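Protocadherin-19 isoform 1 (Danio rerio, PDB 5CO1) is a calcium-dependent adhesion protein needed for early neurulation, adhering robustly and homophilically in complex with cdh2, which appears to act as its cofactor. Local coordinates at residues 81-86 with 93-98; 184-189 with 204-209. All coordinates share one frame; numbering follows the deposited sequence.

Contact 1 (81-86 with 93-98); sequences DVQAKD and PAHCKV
Val82 and Cys96 face each other as a hydrogen-bonded antiparallel pair, and each uses both its amide N-H and its carbonyl on the other. Val82 N gives to Cys96 O at 2.9 Å, nearly straight at 172° at the hydrogen, although it stands tilted from that carbonyl's plane; the return bond, Cys96 N to Val82 O, lies in the plane. Ala84 and Ala94 form the next such ring, with Ala94 N reaching Ala84 O at 3.0 Å. Several carbonyls also take a CA-H: His95 CA sits 3.2 Å from Val82 O, and Gln83 CA 3.1 Å from Ala94 O. The main-chain groups of Asp81, Gln83 and Lys85 turn the other way and bond to strand 39-46: Asp81 with Ile44 and Asn45, Gln83 with Ser42, Lys85 with Val40. This is the hairpin of the F and G strands in the Greek-key sandwich of a cadherin repeat. On the face that bears Asp81, Gln83, His95 and Lys97, the lysine bends at its last two torsions and brings NZ alongside the carboxylate, 2.9 Å from Asp81 OD1, a salt bridge whose hydrogen bond is weak. Gln83 and His95 run side by side, amide and ring planes 70° apart, with Gln83 OE1 3.4 Å from His95 CE1; the same oxygen also rests near Pro93 CB. On the buried face Cys96 SG, set between its own N and carbonyl carbon (chi1 65°), packs against Val82 CB, while Val82 CG2 meets Val98 CG2 at 3.7 Å. Phe4, in a loop, and Tyr9, on the adjoining strand 8-14, also touch Cys96.

Contact 2 (184-189 with 204-209); sequences MYNLTI and SFAVKV
Leu187 lays its CB over one face of the Phe205 ring, a CH-pi contact 4.0 Å from the centroid and 29° off the normal, within the F-G hairpin of EC4, the second cadherin repeat of this fragment. Ile189 comes to the same ring at its edge, CG1 lying 3.6 Å from Phe205 CE1, so two residues of 184-189 hold the ring on different sides. Phe205 CG sits between its own N and carbonyl carbon (chi1 72°), which swings the ring across toward the partner strand. Farther along this buried face, Leu187 CD1 meets Val207 CG2, and Val209 CG2 lies in the plane of the Tyr185 ring, at its edge, 4.0 Å from Tyr185 CE1. Beneath these side chains the backbone sets the register: Leu187 and Phe205 bond both ways, as do Tyr185 and Val207, with Tyr185 N 2.7 Å from Val207 O. The second shell comes from the rest of the sandwich. Phe160 stacks edge-to-face with Tyr185, Arg182 makes a cation-pi contact with it, and Leu114 and Ile112 of strand 111-115 back Phe205 and Ile189. Val209 also touches Glu126, which probably binds calcium at the C-terminal end of the repeat. The other face, with Met184, Asn186, Thr188, Ser204, Ala206 and Lys208, is more exposed. There Met184 bends at chi2 (65°), which brings the thioether over the opposite strand: its CE touches Ala206 CB, and its SD lies 3.5 Å from Lys208 CB.

From the N terminus, the chain passes through 8-14, 22-25, 39-46 and the short strands 55-57 and 63-66 before running along 77-86, turning and coming back along 94-103; contact 1 closes that short loop of six residues. Strand 8-14 flanks the hairpin on one side and 39-46 on the other. After the calcium-bound linker around residues 104-108, the chain builds EC4, where contact 2 closes a longer loop of fourteen residues, eight of them in continuing strand. Its hairpin is likewise flanked, by 123-125 and 150-155. The two loops follow in series and neither nest nor cross. The centres of contact 1 and contact 2 are about 61 Å apart, and the contacts tie equivalent strands in separate repeats.

Contact 1 (81-86 with 93-98)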
loop_
_atom_site.group_PDB
_atom_site.type_symbol
_atom_site.label_atom_id
_atom_site.label_comp_id
_atom_site.label_asym_id
_atom_site.label_seq_id
_atom_site.Cartn_x
_atom_site.Cartn_y
_atom_site.Cartn_z
ATOM N N ASP A 81 9.104 11.989 -19.974
ATOM C CA ASP A 81 9.216 12.915 -21.069
ATOM C C ASP A 81 9.667 12.171 -22.286
ATOM O O ASP A 81 10.653 11.455 -22.256
ATOM C CB ASP A 81 10.190 14.035 -20.737
ATOM C CG ASP A 81 9.775 14.820 -19.500
ATOM O OD1 ASP A 81 8.855 15.672 -19.622
ATOM O OD2 ASP A 81 10.367 14.579 -18.414
ATOM N N VAL A 82 8.887 12.274 -23.349
ATOM C CA VAL A 82 9.155 11.503 -24.530
ATOM C C VAL A 82 9.479 12.446 -25.674
ATOM O O VAL A 82 8.828 13.472 -25.837
ATOM C CB VAL A 82 7.949 10.626 -24.868
ATOM C CG1 VAL A 82 8.335 9.591 -25.911
ATOM C CG2 VAL A 82 7.460 9.908 -23.625
ATOM N N GLN A 83 10.495 12.119 -26.458
ATOM C CA GLN A 83 10.686 12.829 -27.719
ATOM C C GLN A 83 10.627 11.976 -28.990
ATOM O O GLN A 83 10.726 10.735 -28.966
ATOM C CB GLN A 83 11.975 13.630 -27.693
ATOM C CG GLN A 83 13.257 12.809 -27.744
ATOM C CD GLN A 83 14.458 13.656 -28.136
ATOM O OE1 GLN A 83 14.692 14.732 -27.564
ATOM N NE2 GLN A 83 15.173 13.222 -29.168
ATOM N N ALA A 84 10.470 12.685 -30.101
ATOM C CA ALA A 84 10.515 12.102 -31.435
ATOM C C ALA A 84 11.403 12.937 -32.355
ATOM O O ALA A 84 11.255 14.153 -32.458
ATOM C CB ALA A 84 9.123 12.030 -32.007
ATOM N N LYS A 85 12.354 12.273 -32.987
ATOM C CA LYS A 85 13.399 12.939 -33.752
ATOM C C LYS A 85 13.633 12.081 -34.975
ATOM O O LYS A 85 13.861 10.870 -34.851
ATOM C CB LYS A 85 14.671 13.020 -32.917
ATOM C CG LYS A 85 15.735 13.931 -33.487
ATOM C CD LYS A 85 17.028 13.836 -32.686
ATOM C CE LYS A 85 18.099 14.775 -33.225
ATOM N NZ LYS A 85 18.446 14.468 -34.641
ATOM N N ASP A 86 13.475 12.665 -36.159
ATOM C CA ASP A 86 13.924 11.980 -37.373
ATOM C C ASP A 86 15.445 11.882 -37.388
ATOM O O ASP A 86 16.149 12.760 -36.871
ATOM C CB ASP A 86 13.381 12.612 -38.675
ATOM C CG ASP A 86 13.329 14.131 -38.629
ATOM O OD1 ASP A 86 13.145 14.710 -37.514
ATOM O OD2 ASP A 86 13.388 14.747 -39.722
ATOM N N PRO A 93 13.521 18.203 -32.247
ATOM C CA PRO A 93 12.621 17.183 -31.701
ATOM C C PRO A 93 11.231 17.698 -31.356
ATOM O O PRO A 93 11.054 18.877 -31.029
ATOM C CB PRO A 93 13.331 16.724 -30.416
ATOM C CG PRO A 93 14.748 17.164 -30.563
ATOM C CD PRO A 93 14.690 18.418 -31.372
ATOM N N ALA A 94 10.258 16.795 -31.421
ATOM C CA ALA A 94 8.970 16.972 -30.761
ATOM C C ALA A 94 9.025 16.306 -29.402
ATOM O O ALA A 94 9.666 15.286 -29.254
ATOM C CB ALA A 94 7.869 16.341 -31.595
ATOM N N HIS A 95 8.271 16.848 -28.452
ATOM C CA HIS A 95 8.276 16.418 -27.056
ATOM C C HIS A 95 6.838 16.206 -26.649
ATOM O O HIS A 95 5.954 16.927 -27.096
ATOM C CB HIS A 95 8.922 17.500 -26.159
ATOM C CG HIS A 95 10.362 17.733 -26.480
ATOM N ND1 HIS A 95 11.343 16.821 -26.147
ATOM C CD2 HIS A 95 10.951 18.617 -27.322
ATOM C CE1 HIS A 95 12.497 17.198 -26.672
ATOM N NE2 HIS A 95 12.285 18.283 -27.394
ATOM N N CYS A 96 6.610 15.270 -25.741
ATOM C CA CYS A 96 5.368 15.227 -24.989
ATOM C C CYS A 96 5.649 14.726 -23.598
ATOM O O CYS A 96 6.764 14.305 -23.276
ATOM C CB CYS A 96 4.344 14.305 -25.669
ATOM S SG CYS A 96 4.796 12.539 -25.737
ATOM N N LYS A 97 4.631 14.794 -22.764
ATOM C CA LYS A 97 4.718 14.282 -21.425
ATOM C C LYS A 97 3.749 13.106 -21.335
ATOM O O LYS A 97 2.651 13.141 -21.903
ATOM C CB LYS A 97 4.338 15.383 -20.443
ATOM C CG LYS A 97 4.505 15.014 -18.979
ATOM C CD LYS A 97 4.248 16.204 -18.042
ATOM C CE LYS A 97 5.128 17.419 -18.354
ATOM N NZ LYS A 97 6.584 17.088 -18.414
ATOM N N VAL A 98 4.189 12.025 -20.705
ATOM C CA VAL A 98 3.288 10.901 -20.406
ATOM C C VAL A 98 3.227 10.656 -18.905
ATOM O O VAL A 98 4.256 10.373 -18.277
ATOM C CB VAL A 98 3.741 9.610 -21.100
ATOM C CG1 VAL A 98 2.732 8.513 -20.841
ATOM C CG2 VAL A 98 3.887 9.856 -22.593
#

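Contact 2 (184-189 with 204-209)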
loop_
_atom_site.group_PDB
_atom_site.type_symbol
_atom_site.label_atom_id
_atom_site.label_comp_id
_atom_site.label_asym_id
_atom_site.label_seq_id
_atom_site.Cartn_x
_atom_site.Cartn_y
_atom_site.Cartn_z
ATOM N N MET A 184 -2.403 -16.680 33.204
ATOM C CA MET A 184 -2.090 -16.263 31.831
ATOM C C MET A 184 -3.392 -16.102 31.053
ATOM O O MET A 184 -4.399 -16.732 31.368
ATOM C CB MET A 184 -1.224 -17.331 31.142
ATOM C CG MET A 184 -0.235 -16.804 30.108
ATOM S SD MET A 184 1.069 -15.741 30.785
ATOM C CE MET A 184 2.373 -15.915 29.566
ATOM N N TYR A 185 -3.359 -15.285 30.011
ATOM C CA TYR A 185 -4.346 -15.380 28.939
ATOM C C TYR A 185 -3.692 -15.459 27.559
ATOM O O TYR A 185 -2.586 -14.945 27.345
ATOM C CB TYR A 185 -5.280 -14.185 28.995
ATOM C CG TYR A 185 -6.260 -14.238 30.134
ATOM C CD1 TYR A 185 -5.943 -13.712 31.372
ATOM C CD2 TYR A 185 -7.528 -14.770 29.955
ATOM C CE1 TYR A 185 -6.865 -13.719 32.410
ATOM C CE2 TYR A 185 -8.458 -14.781 30.981
ATOM C CZ TYR A 185 -8.123 -14.255 32.211
ATOM O OH TYR A 185 -9.041 -14.288 33.236
ATOM N N ASN A 186 -4.372 -16.125 26.628
ATOM C CA ASN A 186 -4.090 -15.928 25.217
ATOM C C ASN A 186 -5.214 -15.220 24.459
ATOM O O ASN A 186 -6.310 -15.750 24.259
ATOM C CB ASN A 186 -3.687 -17.233 24.551
ATOM C CG ASN A 186 -2.360 -17.112 23.836
ATOM O OD1 ASN A 186 -1.311 -17.319 24.445
ATOM N ND2 ASN A 186 -2.388 -16.615 22.597
ATOM N N LEU A 187 -4.917 -13.987 24.066
ATOM C CA LEU A 187 -5.840 -13.155 23.312
ATOM C C LEU A 187 -5.532 -13.191 21.830
ATOM O O LEU A 187 -4.368 -13.099 21.412
ATOM C CB LEU A 187 -5.711 -11.709 23.775
ATOM C CG LEU A 187 -6.046 -11.416 25.229
ATOM C CD1 LEU A 187 -6.281 -9.920 25.367
ATOM C CD2 LEU A 187 -7.261 -12.200 25.718
ATOM N N THR A 188 -6.584 -13.153 21.030
ATOM C CA THR A 188 -6.412 -13.059 19.588
ATOM C C THR A 188 -7.118 -11.820 19.094
ATOM O O THR A 188 -8.314 -11.628 19.319
ATOM C CB THR A 188 -6.989 -14.289 18.858
ATOM O OG1 THR A 188 -8.369 -14.434 19.207
ATOM C CG2 THR A 188 -6.246 -15.566 19.249
ATOM N N ILE A 189 -6.387 -10.999 18.363
ATOM C CA ILE A 189 -7.022 -9.943 17.598
ATOM C C ILE A 189 -7.132 -10.306 16.126
ATOM O O ILE A 189 -6.129 -10.583 15.479
ATOM C CB ILE A 189 -6.244 -8.644 17.741
ATOM C CG1 ILE A 189 -5.939 -8.453 19.240
ATOM C CG2 ILE A 189 -7.027 -7.520 17.076
ATOM C CD1 ILE A 189 -5.842 -7.032 19.734
ATOM N N SER A 204 -1.982 -13.225 17.771
ATOM C CA SER A 204 -2.190 -13.843 19.079
ATOM C C SER A 204 -1.095 -13.416 20.030
ATOM O O SER A 204 0.079 -13.430 19.671
ATOM C CB SER A 204 -2.177 -15.356 18.960
ATOM O OG SER A 204 -3.436 -15.803 18.512
ATOM N N PHE A 205 -1.487 -13.002 21.229
ATOM C CA PHE A 205 -0.535 -12.449 22.184
ATOM C C PHE A 205 -0.971 -12.665 23.623
ATOM O O PHE A 205 -2.169 -12.684 23.945
ATOM C CB PHE A 205 -0.328 -10.959 21.933
ATOM C CG PHE A 205 -1.499 -10.119 22.325
ATOM C CD1 PHE A 205 -2.631 -10.077 21.532
ATOM C CD2 PHE A 205 -1.494 -9.419 23.509
ATOM C CE1 PHE A 205 -3.727 -9.321 21.902
ATOM C CE2 PHE A 205 -2.585 -8.663 23.887
ATOM C CZ PHE A 205 -3.706 -8.611 23.084
ATOM N N ALA A 206 0.031 -12.770 24.489
ATOM C CA ALA A 206 -0.165 -13.214 25.862
ATOM C C ALA A 206 -0.400 -12.024 26.792
ATOM O O ALA A 206 0.213 -10.959 26.649
ATOM C CB ALA A 206 1.038 -14.019 26.326
ATOM N N VAL A 207 -1.302 -12.216 27.744
ATOM C CA VAL A 207 -1.417 -11.326 28.890
ATOM C C VAL A 207 -1.132 -12.121 30.156
ATOM O O VAL A 207 -1.846 -13.078 30.447
ATOM C CB VAL A 207 -2.837 -10.764 28.966
ATOM C CG1 VAL A 207 -3.111 -10.152 30.327
ATOM C CG2 VAL A 207 -3.040 -9.752 27.857
ATOM N N LYS A 208 -0.074 -11.759 30.884
ATOM C CA LYS A 208 0.162 -12.343 32.208
ATOM C C LYS A 208 -0.371 -11.432 33.319
ATOM O O LYS A 208 -0.163 -10.221 33.289
ATOM C CB LYS A 208 1.643 -12.723 32.398
ATOM C CG LYS A 208 2.560 -11.651 32.971
ATOM C CD LYS A 208 3.643 -12.253 33.868
ATOM C CE LYS A 208 4.582 -13.197 33.121
ATOM N NZ LYS A 208 5.764 -13.594 33.946
ATOM N N VAL A 209 -1.168 -12.005 34.221
ATOM C CA VAL A 209 -1.762 -11.237 35.323
ATOM C C VAL A 209 -0.865 -11.261 36.575
ATOM O O VAL A 209 -0.116 -12.222 36.798
ATOM C CB VAL A 209 -3.171 -11.764 35.676
ATOM C CG1 VAL A 209 -3.821 -10.923 36.771
ATOM C CG2 VAL A 209 -4.048 -11.766 34.439
#